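Long-range contacts in protein glpG homolog (Haemophilus influenzae, PDB 2NR9), which is a rhomboid-type serine protease of the inner membrane that probably cleaves transmembrane segments of other proteins by means of a serine-histidine dyad: residues F73-G78 / L139-F144; F127-L132 / F181-L186; E81-S86 / H134-L139. The protein carries 2 engineered substitutions. One frame throughout, in Å; residues are numbered along the deposited sequence.

Interaction 1: F73-G78 / L139-F144. With PQE (3,6,12,15,18,21,24-heptaoxahexatriacontan-1-ol), chain F.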
loop_
_atom_site.group_PDB
_atom_site.type_symbol
_atom_site.label_atom_id
_atom_site.label_comp_id
_atom_site.label_asym_id
_atom_site.label_seq_id
_atom_site.Cartn_x
_atom_site.Cartn_y
_atom_site.Cartn_z
ATOM N N PHE A 73 -0.619 4.999 -5.422
ATOM C CA PHE A 73 -0.999 3.590 -5.605
ATOM C C PHE A 73 -1.416 3.291 -7.044
ATOM O O PHE A 73 -1.109 2.225 -7.573
ATOM C CB PHE A 73 -2.122 3.171 -4.644
ATOM C CG PHE A 73 -2.550 1.714 -4.797
ATOM C CD1 PHE A 73 -1.801 0.695 -4.232
ATOM C CD2 PHE A 73 -3.696 1.379 -5.510
ATOM C CE1 PHE A 73 -2.188 -0.632 -4.368
ATOM C CE2 PHE A 73 -4.083 0.052 -5.657
ATOM C CZ PHE A 73 -3.336 -0.951 -5.079
ATOM N N PHE A 74 -2.124 4.223 -7.675
ATOM C CA PHE A 74 -2.581 3.988 -9.033
ATOM C C PHE A 74 -1.389 3.879 -9.978
ATOM O O PHE A 74 -1.291 2.937 -10.763
ATOM C CB PHE A 74 -3.548 5.081 -9.494
ATOM C CG PHE A 74 -4.223 4.777 -10.802
ATOM C CD1 PHE A 74 -5.333 3.943 -10.847
ATOM C CD2 PHE A 74 -3.745 5.311 -11.987
ATOM C CE1 PHE A 74 -5.948 3.640 -12.057
ATOM C CE2 PHE A 74 -4.356 5.014 -13.196
ATOM C CZ PHE A 74 -5.463 4.179 -13.229
ATOM N N ILE A 75 -0.450 4.810 -9.841
ATOM C CA ILE A 75 0.749 4.817 -10.658
ATOM C C ILE A 75 1.658 3.610 -10.421
ATOM O O ILE A 75 1.957 2.869 -11.352
ATOM C CB ILE A 75 1.573 6.104 -10.448
ATOM C CG1 ILE A 75 0.820 7.317 -11.001
ATOM C CG2 ILE A 75 2.935 5.977 -11.120
ATOM C CD1 ILE A 75 1.619 8.623 -10.935
ATOM N N PHE A 76 2.086 3.407 -9.175
ATOM C CA PHE A 76 3.040 2.334 -8.863
ATOM C C PHE A 76 2.418 0.954 -8.647
ATOM O O PHE A 76 3.048 -0.066 -8.935
ATOM C CB PHE A 76 3.979 2.740 -7.724
ATOM C CG PHE A 76 4.827 3.953 -8.047
ATOM C CD1 PHE A 76 4.374 5.231 -7.753
ATOM C CD2 PHE A 76 6.032 3.815 -8.724
ATOM C CE1 PHE A 76 5.130 6.353 -8.091
ATOM C CE2 PHE A 76 6.799 4.934 -9.058
ATOM C CZ PHE A 76 6.343 6.200 -8.746
ATOM N N GLY A 77 1.202 0.921 -8.110
ATOM C CA GLY A 77 0.469 -0.326 -7.995
ATOM C C GLY A 77 0.214 -0.826 -9.408
ATOM O O GLY A 77 0.303 -2.029 -9.688
ATOM N N GLY A 78 -0.055 0.117 -10.311
ATOM C CA GLY A 78 -0.278 -0.190 -11.725
ATOM C C GLY A 78 0.973 -0.740 -12.391
ATOM O O GLY A 78 0.907 -1.726 -13.123
ATOM N N LEU A 139 12.726 4.197 -14.789
ATOM C CA LEU A 139 12.727 5.401 -13.957
ATOM C C LEU A 139 11.314 5.918 -13.686
ATOM O O LEU A 139 10.446 5.852 -14.558
ATOM C CB LEU A 139 13.569 6.504 -14.608
ATOM C CG LEU A 139 15.048 6.196 -14.852
ATOM C CD1 LEU A 139 15.718 7.343 -15.592
ATOM C CD2 LEU A 139 15.762 5.911 -13.539
ATOM N N PRO A 140 11.080 6.437 -12.467
ATOM C CA PRO A 140 9.782 6.996 -12.079
ATOM C C PRO A 140 9.397 8.168 -12.980
ATOM O O PRO A 140 8.643 7.994 -13.937
ATOM C CB PRO A 140 10.028 7.490 -10.647
ATOM C CG PRO A 140 11.193 6.694 -10.166
ATOM C CD PRO A 140 12.056 6.490 -11.365
ATOM N N GLU A 141 9.907 9.353 -12.658
ATOM C CA GLU A 141 9.669 10.554 -13.455
ATOM C C GLU A 141 10.731 11.595 -13.139
ATOM O O GLU A 141 11.130 12.379 -14.001
ATOM C CB GLU A 141 8.282 11.139 -13.174
ATOM C CG GLU A 141 7.122 10.265 -13.613
ATOM C CD GLU A 141 5.786 10.974 -13.495
ATOM O OE1 GLU A 141 4.742 10.306 -13.646
ATOM O OE2 GLU A 141 5.780 12.198 -13.246
ATOM N N GLY A 142 11.196 11.581 -11.895
ATOM C CA GLY A 142 12.186 12.537 -11.423
ATOM C C GLY A 142 11.715 13.184 -10.136
ATOM O O GLY A 142 12.516 13.696 -9.353
ATOM N N PHE A 143 10.403 13.137 -9.912
ATOM C CA PHE A 143 9.801 13.717 -8.719
ATOM C C PHE A 143 9.392 12.609 -7.750
ATOM O O PHE A 143 9.521 12.756 -6.535
ATOM C CB PHE A 143 8.580 14.558 -9.095
ATOM C CG PHE A 143 8.782 15.408 -10.318
ATOM C CD1 PHE A 143 8.231 15.034 -11.534
ATOM C CD2 PHE A 143 9.557 16.555 -10.265
ATOM C CE1 PHE A 143 8.420 15.806 -12.664
ATOM C CE2 PHE A 143 9.754 17.327 -11.394
ATOM C CZ PHE A 143 9.185 16.951 -12.595
ATOM N N PHE A 144 8.890 11.504 -8.298
ATOM C CA PHE A 144 8.479 10.360 -7.487
ATOM C C PHE A 144 9.691 9.605 -6.943
ATOM O O PHE A 144 9.548 8.665 -6.160
ATOM C CB PHE A 144 7.574 9.415 -8.285
ATOM C CG PHE A 144 6.248 10.017 -8.665
ATOM C CD1 PHE A 144 6.018 10.466 -9.954
ATOM C CD2 PHE A 144 5.235 10.139 -7.729
ATOM C CE1 PHE A 144 4.797 11.015 -10.304
ATOM C CE2 PHE A 144 4.015 10.691 -8.073
ATOM C CZ PHE A 144 3.796 11.129 -9.360
HETATM O O47 PQE F . -15.327 17.517 1.588
HETATM C C68 PQE F . -14.243 17.961 2.419
HETATM C C52 PQE F . -13.726 16.794 3.257
HETATM O O70 PQE F . -12.626 17.231 4.057
HETATM C C55 PQE F . -11.368 16.946 3.441
HETATM C C58 PQE F . -10.263 17.728 4.144
HETATM O O71 PQE F . -9.114 17.800 3.300
HETATM C C61 PQE F . -8.845 19.138 2.880
HETATM C C62 PQE F . -10.159 19.879 2.659
HETATM C C63 PQE F . -10.127 20.700 1.375
HETATM C C66 PQE F . -9.325 19.997 0.285
HETATM C C67 PQE F . -10.238 19.244 -0.674
HETATM O O72 PQE F . -9.443 18.519 -1.614
HETATM C C65 PQE F . -10.252 17.800 -2.546
HETATM C C64 PQE F . -9.368 16.959 -3.464
HETATM O O73 PQE F . -10.179 16.067 -4.232
HETATM C C60 PQE F . -10.997 15.236 -3.408
HETATM C C59 PQE F . -10.997 13.812 -3.955
HETATM O O74 PQE F . -11.946 13.019 -3.241
HETATM C C57 PQE F . -11.678 11.621 -3.364
HETATM C C56 PQE F . -11.262 11.294 -4.796
HETATM O O75 PQE F . -9.887 10.903 -4.831
HETATM C C54 PQE F . -9.289 11.200 -6.093
HETATM C C53 PQE F . -7.977 10.434 -6.235
HETATM O O76 PQE F . -7.903 9.846 -7.533
HETATM C C51 PQE F . -6.602 9.991 -8.108
HETATM C C50 PQE F . -6.498 9.160 -9.387
HETATM C C49 PQE F . -5.042 8.987 -9.810
HETATM C C48 PQE F . -4.815 9.459 -11.242
HETATM C C47 PQE F . -3.341 9.361 -11.620
HETATM C C46 PQE F . -2.756 10.738 -11.919
HETATM C C45 PQE F . -1.233 10.722 -11.829
HETATM C C44 PQE F . -0.661 12.139 -11.856
HETATM C C43 PQE F . 0.864 12.120 -11.933
HETATM C C42 PQE F . 1.373 12.981 -13.086
HETATM C C41 PQE F . 2.640 13.737 -12.699
HETATM C C40 PQE F . 2.574 15.184 -13.150
#

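Interaction 2: F127-L132 / F181-L186. With PQE (3,6,12,15,18,21,24-heptaoxahexatriacontan-1-ol), chain E; PA6 ((R)-2-(formyloxy)-3-(phosphonooxy)propyl pentanoate), chain D.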
loop_
_atom_site.group_PDB
_atom_site.type_symbol
_atom_site.label_atom_id
_atom_site.label_comp_id
_atom_site.label_asym_id
_atom_site.label_seq_id
_atom_site.Cartn_x
_atom_site.Cartn_y
_atom_site.Cartn_z
ATOM N N PHE A 127 11.029 0.023 -5.919
ATOM C CA PHE A 127 12.362 0.595 -5.667
ATOM C C PHE A 127 13.507 -0.409 -5.773
ATOM O O PHE A 127 14.469 -0.180 -6.504
ATOM C CB PHE A 127 12.411 1.292 -4.298
ATOM C CG PHE A 127 13.802 1.733 -3.886
ATOM C CD1 PHE A 127 14.295 2.974 -4.263
ATOM C CD2 PHE A 127 14.616 0.896 -3.138
ATOM C CE1 PHE A 127 15.574 3.375 -3.893
ATOM C CE2 PHE A 127 15.897 1.289 -2.771
ATOM C CZ PHE A 127 16.374 2.530 -3.147
ATOM N N ILE A 128 13.440 -1.483 -4.989
ATOM C CA ILE A 128 14.507 -2.490 -4.998
ATOM C C ILE A 128 14.517 -3.322 -6.273
ATOM O O ILE A 128 15.563 -3.823 -6.687
ATOM C CB ILE A 128 14.461 -3.412 -3.759
ATOM C CG1 ILE A 128 13.052 -3.965 -3.548
ATOM C CG2 ILE A 128 14.924 -2.669 -2.524
ATOM C CD1 ILE A 128 12.632 -4.968 -4.576
ATOM N N ARG A 129 13.342 -3.534 -6.853
ATOM C CA ARG A 129 13.248 -4.240 -8.122
ATOM C C ARG A 129 13.967 -3.442 -9.196
ATOM O O ARG A 129 14.789 -3.976 -9.933
ATOM C CB ARG A 129 11.790 -4.457 -8.511
ATOM C CG ARG A 129 11.198 -5.760 -8.015
ATOM C CD ARG A 129 11.757 -6.926 -8.810
ATOM N NE ARG A 129 10.855 -8.069 -8.790
ATOM C CZ ARG A 129 10.992 -9.144 -9.555
ATOM N NH1 ARG A 129 12.003 -9.229 -10.413
ATOM N NH2 ARG A 129 10.113 -10.130 -9.470
ATOM N N ASP A 130 13.656 -2.154 -9.270
ATOM C CA ASP A 130 14.301 -1.263 -10.225
ATOM C C ASP A 130 15.811 -1.250 -9.979
ATOM O O ASP A 130 16.606 -1.408 -10.904
ATOM C CB ASP A 130 13.743 0.151 -10.078
ATOM C CG ASP A 130 14.343 1.118 -11.073
ATOM O OD1 ASP A 130 14.832 2.183 -10.640
ATOM O OD2 ASP A 130 14.382 0.788 -12.278
ATOM N N LYS A 131 16.189 -1.053 -8.719
ATOM C CA LYS A 131 17.590 -1.034 -8.302
ATOM C C LYS A 131 18.352 -2.305 -8.693
ATOM O O LYS A 131 19.504 -2.236 -9.125
ATOM C CB LYS A 131 17.678 -0.803 -6.786
ATOM C CG LYS A 131 18.955 -1.311 -6.124
ATOM C CD LYS A 131 20.197 -0.593 -6.627
ATOM C CE LYS A 131 21.452 -1.163 -5.967
ATOM N NZ LYS A 131 22.701 -0.566 -6.524
ATOM N N LEU A 132 17.698 -3.455 -8.571
ATOM C CA LEU A 132 18.348 -4.732 -8.861
ATOM C C LEU A 132 18.320 -5.105 -10.343
ATOM O O LEU A 132 19.164 -4.665 -11.117
ATOM C CB LEU A 132 17.737 -5.855 -8.016
ATOM C CG LEU A 132 17.860 -5.711 -6.495
ATOM C CD1 LEU A 132 17.197 -6.881 -5.785
ATOM C CD2 LEU A 132 19.324 -5.589 -6.085
ATOM N N PHE A 181 13.348 -8.160 -3.004
ATOM C CA PHE A 181 14.668 -8.784 -2.986
ATOM C C PHE A 181 14.515 -10.278 -3.252
ATOM O O PHE A 181 15.268 -10.869 -4.032
ATOM C CB PHE A 181 15.351 -8.557 -1.634
ATOM C CG PHE A 181 16.754 -9.102 -1.561
ATOM C CD1 PHE A 181 17.839 -8.303 -1.885
ATOM C CD2 PHE A 181 16.985 -10.413 -1.172
ATOM C CE1 PHE A 181 19.138 -8.802 -1.827
ATOM C CE2 PHE A 181 18.279 -10.919 -1.116
ATOM C CZ PHE A 181 19.357 -10.109 -1.450
ATOM N N ILE A 182 13.525 -10.880 -2.608
ATOM C CA ILE A 182 13.248 -12.295 -2.792
ATOM C C ILE A 182 12.858 -12.605 -4.243
ATOM O O ILE A 182 13.407 -13.519 -4.853
ATOM C CB ILE A 182 12.160 -12.779 -1.822
ATOM C CG1 ILE A 182 12.685 -12.724 -0.384
ATOM C CG2 ILE A 182 11.720 -14.195 -2.177
ATOM C CD1 ILE A 182 11.640 -13.003 0.666
ATOM N N ASP A 183 11.936 -11.821 -4.799
ATOM C CA ASP A 183 11.516 -12.001 -6.196
ATOM C C ASP A 183 12.668 -11.781 -7.167
ATOM O O ASP A 183 12.776 -12.464 -8.187
ATOM C CB ASP A 183 10.359 -11.066 -6.540
ATOM C CG ASP A 183 9.041 -11.557 -6.007
ATOM O OD1 ASP A 183 8.968 -12.746 -5.617
ATOM O OD2 ASP A 183 8.063 -10.776 -6.018
ATOM N N SER A 184 13.484 -10.775 -6.885
ATOM C CA SER A 184 14.646 -10.499 -7.706
ATOM C C SER A 184 15.541 -11.737 -7.712
ATOM O O SER A 184 15.994 -12.181 -8.768
ATOM C CB SER A 184 15.407 -9.289 -7.164
ATOM O OG SER A 184 16.577 -9.041 -7.924
ATOM N N LYS A 185 15.745 -12.320 -6.532
ATOM C CA LYS A 185 16.562 -13.524 -6.402
ATOM C C LYS A 185 15.979 -14.702 -7.170
ATOM O O LYS A 185 16.686 -15.373 -7.919
ATOM C CB LYS A 185 16.745 -13.922 -4.934
ATOM C CG LYS A 185 17.396 -15.292 -4.784
ATOM C CD LYS A 185 17.509 -15.751 -3.340
ATOM C CE LYS A 185 18.028 -17.193 -3.286
ATOM N NZ LYS A 185 18.296 -17.662 -1.886
ATOM N N LEU A 186 14.700 -14.987 -6.931
ATOM C CA LEU A 186 14.024 -16.108 -7.589
ATOM C C LEU A 186 14.083 -15.976 -9.106
ATOM O O LEU A 186 14.122 -16.971 -9.826
ATOM C CB LEU A 186 12.573 -16.216 -7.115
ATOM C CG LEU A 186 12.396 -16.503 -5.620
ATOM C CD1 LEU A 186 10.920 -16.581 -5.254
ATOM C CD2 LEU A 186 13.118 -17.791 -5.237
HETATM O O47 PQE E . 6.936 -14.220 -4.475
HETATM C C68 PQE E . 6.803 -14.700 -3.128
HETATM C C52 PQE E . 8.182 -14.829 -2.486
HETATM O O70 PQE E . 8.070 -14.740 -1.063
HETATM C C55 PQE E . 8.239 -13.400 -0.601
HETATM C C58 PQE E . 8.214 -13.374 0.923
HETATM O O71 PQE E . 7.253 -12.417 1.367
HETATM C C61 PQE E . 7.868 -11.230 1.876
HETATM C C62 PQE E . 7.514 -11.078 3.351
HETATM C C63 PQE E . 8.069 -9.785 3.930
HETATM C C66 PQE E . 7.485 -9.523 5.314
HETATM C C67 PQE E . 8.536 -8.958 6.256
HETATM O O72 PQE E . 8.452 -9.617 7.519
HETATM C C65 PQE E . 7.803 -8.811 8.501
HETATM C C64 PQE E . 8.344 -7.386 8.439
HETATM O O73 PQE E . 7.717 -6.603 9.454
HETATM C C60 PQE E . 8.315 -5.312 9.589
HETATM C C59 PQE E . 7.832 -4.669 10.885
HETATM O O74 PQE E . 8.882 -4.674 11.850
HETATM C C57 PQE E . 9.811 -3.618 11.618
HETATM C C56 PQE E . 9.619 -2.535 12.671
HETATM O O75 PQE E . 9.216 -1.317 12.050
HETATM C C54 PQE E . 8.540 -0.462 12.969
HETATM C C53 PQE E . 9.210 0.908 12.986
HETATM O O76 PQE E . 8.475 1.774 13.850
HETATM C C51 PQE E . 9.169 2.993 14.101
HETATM C C50 PQE E . 8.160 4.119 14.294
HETATM C C49 PQE E . 8.739 5.448 13.827
HETATM C C48 PQE E . 8.561 6.527 14.891
HETATM C C47 PQE E . 9.876 7.247 15.173
HETATM C C46 PQE E . 9.631 8.628 15.773
HETATM C C45 PQE E . 9.818 8.612 17.287
HETATM C C44 PQE E . 8.920 9.645 17.963
HETATM C C43 PQE E . 9.380 9.923 19.391
HETATM C C42 PQE E . 8.825 11.251 19.897
HETATM C C41 PQE E . 9.867 12.361 19.795
HETATM C C40 PQE E . 10.004 13.106 21.106
HETATM O O32 PA6 D . 14.755 -17.748 4.354
HETATM C C31 PA6 D . 14.460 -16.867 3.560
HETATM C C32 PA6 D . 15.342 -15.654 3.389
HETATM C C33 PA6 D . 16.480 -15.981 2.429
HETATM C C34 PA6 D . 16.364 -15.174 1.140
HETATM C C35 PA6 D . 16.000 -13.733 1.430
HETATM O O31 PA6 D . 13.242 -16.996 2.775
HETATM C C3 PA6 D . 12.450 -18.179 2.864
HETATM C C2 PA6 D . 11.173 -18.001 2.048
HETATM O O21 PA6 D . 10.364 -16.981 2.638
HETATM C C21 PA6 D . 10.936 -15.684 2.967
HETATM O O22 PA6 D . 10.291 -14.875 3.613
HETATM C C1 PA6 D . 11.521 -17.618 0.612
HETATM O O11 PA6 D . 12.742 -18.246 0.221
HETATM P P PA6 D . 13.484 -17.820 -1.145
HETATM O O13 PA6 D . 14.517 -16.810 -0.704
HETATM O O14 PA6 D . 14.065 -19.111 -1.671
HETATM O O12 PA6 D . 12.374 -17.247 -1.994
#

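Interaction 3: E81-S86 / H134-L139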
loop_
_atom_site.group_PDB
_atom_site.type_symbol
_atom_site.label_atom_id
_atom_site.label_comp_id
_atom_site.label_asym_id
_atom_site.label_seq_id
_atom_site.Cartn_x
_atom_site.Cartn_y
_atom_site.Cartn_z
ATOM N N GLU A 81 1.323 -4.298 -11.309
ATOM C CA GLU A 81 0.348 -5.153 -11.966
ATOM C C GLU A 81 0.711 -5.422 -13.427
ATOM O O GLU A 81 0.700 -6.567 -13.876
ATOM C CB GLU A 81 -1.054 -4.566 -11.872
ATOM C CG GLU A 81 -2.104 -5.441 -12.524
ATOM C CD GLU A 81 -3.487 -5.145 -12.018
ATOM O OE1 GLU A 81 -3.708 -4.022 -11.530
ATOM O OE2 GLU A 81 -4.356 -6.036 -12.105
ATOM N N ARG A 82 1.044 -4.366 -14.159
ATOM C CA ARG A 82 1.382 -4.498 -15.574
ATOM C C ARG A 82 2.717 -5.190 -15.806
ATOM O O ARG A 82 2.957 -5.742 -16.875
ATOM C CB ARG A 82 1.368 -3.134 -16.266
ATOM C CG ARG A 82 -0.021 -2.586 -16.531
ATOM C CD ARG A 82 0.028 -1.249 -17.279
ATOM N NE ARG A 82 0.454 -0.141 -16.424
ATOM C CZ ARG A 82 1.695 0.332 -16.362
ATOM N NH1 ARG A 82 2.648 -0.191 -17.124
ATOM N NH2 ARG A 82 1.979 1.345 -15.553
ATOM N N THR A 83 3.569 -5.203 -14.791
ATOM C CA THR A 83 4.891 -5.787 -14.939
ATOM C C THR A 83 5.026 -7.211 -14.376
ATOM O O THR A 83 5.646 -8.074 -15.008
ATOM C CB THR A 83 5.976 -4.865 -14.360
ATOM O OG1 THR A 83 5.834 -3.554 -14.922
ATOM C CG2 THR A 83 7.357 -5.401 -14.676
ATOM N N PHE A 84 4.406 -7.475 -13.226
ATOM C CA PHE A 84 4.522 -8.796 -12.585
ATOM C C PHE A 84 3.210 -9.594 -12.488
ATOM O O PHE A 84 3.207 -10.735 -12.024
ATOM C CB PHE A 84 5.138 -8.665 -11.190
ATOM C CG PHE A 84 6.379 -7.834 -11.154
ATOM C CD1 PHE A 84 6.327 -6.512 -10.760
ATOM C CD2 PHE A 84 7.601 -8.371 -11.526
ATOM C CE1 PHE A 84 7.464 -5.740 -10.733
ATOM C CE2 PHE A 84 8.743 -7.597 -11.510
ATOM C CZ PHE A 84 8.676 -6.283 -11.100
ATOM N N GLY A 85 2.093 -8.977 -12.861
ATOM C CA GLY A 85 0.806 -9.670 -12.828
ATOM C C GLY A 85 -0.165 -9.188 -11.760
ATOM O O GLY A 85 0.230 -8.585 -10.756
ATOM N N SER A 86 -1.441 -9.496 -11.962
ATOM C CA SER A 86 -2.486 -9.089 -11.034
ATOM C C SER A 86 -2.435 -9.845 -9.705
ATOM O O SER A 86 -2.820 -9.308 -8.667
ATOM C CB SER A 86 -3.862 -9.241 -11.683
ATOM O OG SER A 86 -3.965 -8.425 -12.839
ATOM N N HIS A 134 17.337 -4.049 -12.750
ATOM C CA HIS A 134 17.035 -2.856 -13.548
ATOM C C HIS A 134 16.789 -3.107 -15.038
ATOM O O HIS A 134 17.726 -3.220 -15.828
ATOM C CB HIS A 134 18.107 -1.781 -13.356
ATOM C CG HIS A 134 17.952 -0.608 -14.273
ATOM N ND1 HIS A 134 16.817 0.173 -14.295
ATOM C CD2 HIS A 134 18.808 -0.056 -15.165
ATOM C CE1 HIS A 134 16.965 1.133 -15.191
ATOM N NE2 HIS A 134 18.168 1.022 -15.727
ATOM N N HIS A 135 15.512 -3.152 -15.410
ATOM C CA HIS A 135 15.096 -3.346 -16.796
ATOM C C HIS A 135 13.592 -3.182 -16.897
ATOM O O HIS A 135 13.094 -2.289 -17.582
ATOM C CB HIS A 135 15.492 -4.735 -17.303
ATOM C CG HIS A 135 16.958 -4.892 -17.552
ATOM N ND1 HIS A 135 17.604 -4.264 -18.593
ATOM C CD2 HIS A 135 17.894 -5.643 -16.926
ATOM C CE1 HIS A 135 18.882 -4.598 -18.582
ATOM N NE2 HIS A 135 19.085 -5.434 -17.580
ATOM N N LEU A 136 12.875 -4.053 -16.199
ATOM C CA LEU A 136 11.421 -4.031 -16.179
ATOM C C LEU A 136 10.832 -2.663 -15.828
ATOM O O LEU A 136 9.614 -2.488 -15.818
ATOM C CB LEU A 136 10.893 -5.130 -15.251
ATOM C CG LEU A 136 11.812 -5.504 -14.083
ATOM C CD1 LEU A 136 12.090 -4.314 -13.183
ATOM C CD2 LEU A 136 11.241 -6.667 -13.288
ATOM N N PHE A 137 11.703 -1.695 -15.561
ATOM C CA PHE A 137 11.275 -0.326 -15.281
ATOM C C PHE A 137 12.217 0.672 -15.948
ATOM O O PHE A 137 13.372 0.353 -16.230
ATOM C CB PHE A 137 11.204 -0.059 -13.775
ATOM C CG PHE A 137 10.265 -0.972 -13.038
ATOM C CD1 PHE A 137 10.751 -1.893 -12.124
ATOM C CD2 PHE A 137 8.902 -0.928 -13.277
ATOM C CE1 PHE A 137 9.891 -2.732 -11.442
ATOM C CE2 PHE A 137 8.040 -1.774 -12.606
ATOM C CZ PHE A 137 8.537 -2.677 -11.688
ATOM N N ASP A 138 11.723 1.882 -16.187
ATOM C CA ASP A 138 12.516 2.915 -16.844
ATOM C C ASP A 138 12.467 4.244 -16.093
ATOM O O ASP A 138 12.201 5.290 -16.685
ATOM C CB ASP A 138 12.039 3.113 -18.286
ATOM C CG ASP A 138 12.181 1.856 -19.127
ATOM O OD1 ASP A 138 11.414 1.702 -20.100
ATOM O OD2 ASP A 138 13.044 1.014 -18.803
ATOM N N LEU A 139 12.726 4.197 -14.789
ATOM C CA LEU A 139 12.727 5.401 -13.957
ATOM C C LEU A 139 11.314 5.918 -13.686
ATOM O O LEU A 139 10.446 5.852 -14.558
ATOM C CB LEU A 139 13.569 6.504 -14.608
ATOM C CG LEU A 139 15.048 6.196 -14.852
ATOM C CD1 LEU A 139 15.718 7.343 -15.592
ATOM C CD2 LEU A 139 15.762 5.911 -13.539
#

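Interaction 1: F73-G78 / L139-F144
The carboxylate oxygen OE1 of E141 comes no nearer to F73-G78 than 4.5 Å, to the methyl CD1 of I75, and no hydrogen bond crosses this contact, a clear example of a loop held to a helix by aromatic and apolar groups. Its centre is an offset edge-to-face pair. The edge of F76 is directed at the face of F144, with centroids 5.6 Å apart and planes at 70°. In F144 CG lies anti to the carbonyl carbon (chi1 -66°); this torsion carries the far end of the ring to I75, while CB of F144 itself lies 3.5 Å from F76 CZ. At that far end, F144 CZ meets I75 CD1 at 3.7 Å, the two side chains crossing almost perpendicularly. P140 adds its CB at the edge of F76, 4.3 Å from F76 CZ. The alkyl tail of a bound polyether follows this surface: its C45 lies 3.7 Å from I75 CD1, and its C41 lies 3.5 Å from OE2 of E141. F144 also makes an edge-to-face pair with W72. This part of helix 63-84 touches helix 116-131 through F76, on V122 and L123, and helix 10-27 through F74, while the loop 139-144 packs on I75 and F76.

Interaction 2: F127-L132 / F181-L186
R129 and D183 meet nearly at a right angle, and their flat ends are turned 49° apart; R129 NH2 stands 4.1 Å from D183 OD2, beyond a salt bridge. The guanidinium is instead laid against the backbone of helix 181-186. One of its faces looks onto the peptide joining D183 to S184, with S184 N 4.0 Å above the plane and over its centre. R129 NH2 also presses on the D183 CB at 3.1 Å, a tight approach. The bend at chi2 of R129 (-73°) turns the group toward the neighbouring helix although its first bond sets out obliquely.

The carboxylate is satisfied from other directions. OD2 takes a hydrogen bond with Y125 and a salt bridge from K88, while D183 OD1 accepts one from O47 of a bound polyether at 2.8 Å. R129 NE has a weak bond to the same Y125 hydroxyl, which could therefore tie the two charges indirectly.

Across from this polar half, L132 lies over S184. Its CD1 reaches S184 OG at 3.1 Å; the 3.3 Å from L132 CD1 to S184 CB is tighter than usual carbon contact. The same methyl of L132 touches F181 CD1 at 4.2 Å.

The two short helical segments run roughly parallel, crossing at -34° with axes 9.3 Å apart. Their parent helices, 116-131 and 166-191, carry the nucleophile S116 and H169, the pairing of dyad-bearing transmembrane helices characteristic of the rhomboid fold; this contact joins them at their predicted cytoplasmic ends, away from the dyad.

Interaction 3: E81-S86 / H134-L139
F84 and F137 both place CG anti to their own carbonyl carbon (chi1 -49° and -59°), and these matched torsions bring the ring of F84, from the helix, and that of F137, from the loop, together. The site is the turn between helices 63-84 and 86-108 of the rhomboid fold, met by the loop that follows helix 116-131. The rings touch rim to rim, neither lying over the other's face, with centroids 5.7 Å apart and planes at 61°. F84 CE1 arrives at the edge of F137, near its plane, and comes to 3.4 Å from F137 CZ. On the other side of its tip, F84 CE2 meets the methyl CD2 of L136 at 3.2 Å, so the ring end is wedged between two residues of the loop. T83 supports the same pair: its CG2 sits 3.8 Å above the centre of the F84 ring, and also touches L136 CB at 3.6 Å. The hydroxyl of T83 is used in its own helix, bonded to O of M79, and also lies against F137 CE2. R129 packs on F84, L136 and F137 alike, and Y125 meets F84 edge to face.

G85 leaves helix 63-84 with a positive phi and occupies the N-cap position of helix 86-108; just beyond it S86 turns back to E81. There S86 OG donates to E81 OE2 on its anti lone pair, at 2.5 Å, while the same oxygen also accepts from N of I11.

Overall arrangement
Along the chain the segments of interaction 2 alternate with those of the other two, whereas interaction 3 is nested within the loop closed by interaction 1. The segments of interactions 1 and 3 overlap at L139 and both contacts use helix 63-84, their centres 11 Å apart, so one loop after helix 116-131 meets two successive places on that helix. Interaction 2 brings in helix 166-191. Its centre lies 17 Å from that of interaction 1, with no touch, but 11 Å from that of interaction 3, where R129 CZ approaches F84 CE2 at 3.4 Å. R129 and D130 link the two. Together the contacts join helices 63-84, 116-131 and 166-191 away from the catalytic dyad, within one rhomboid domain.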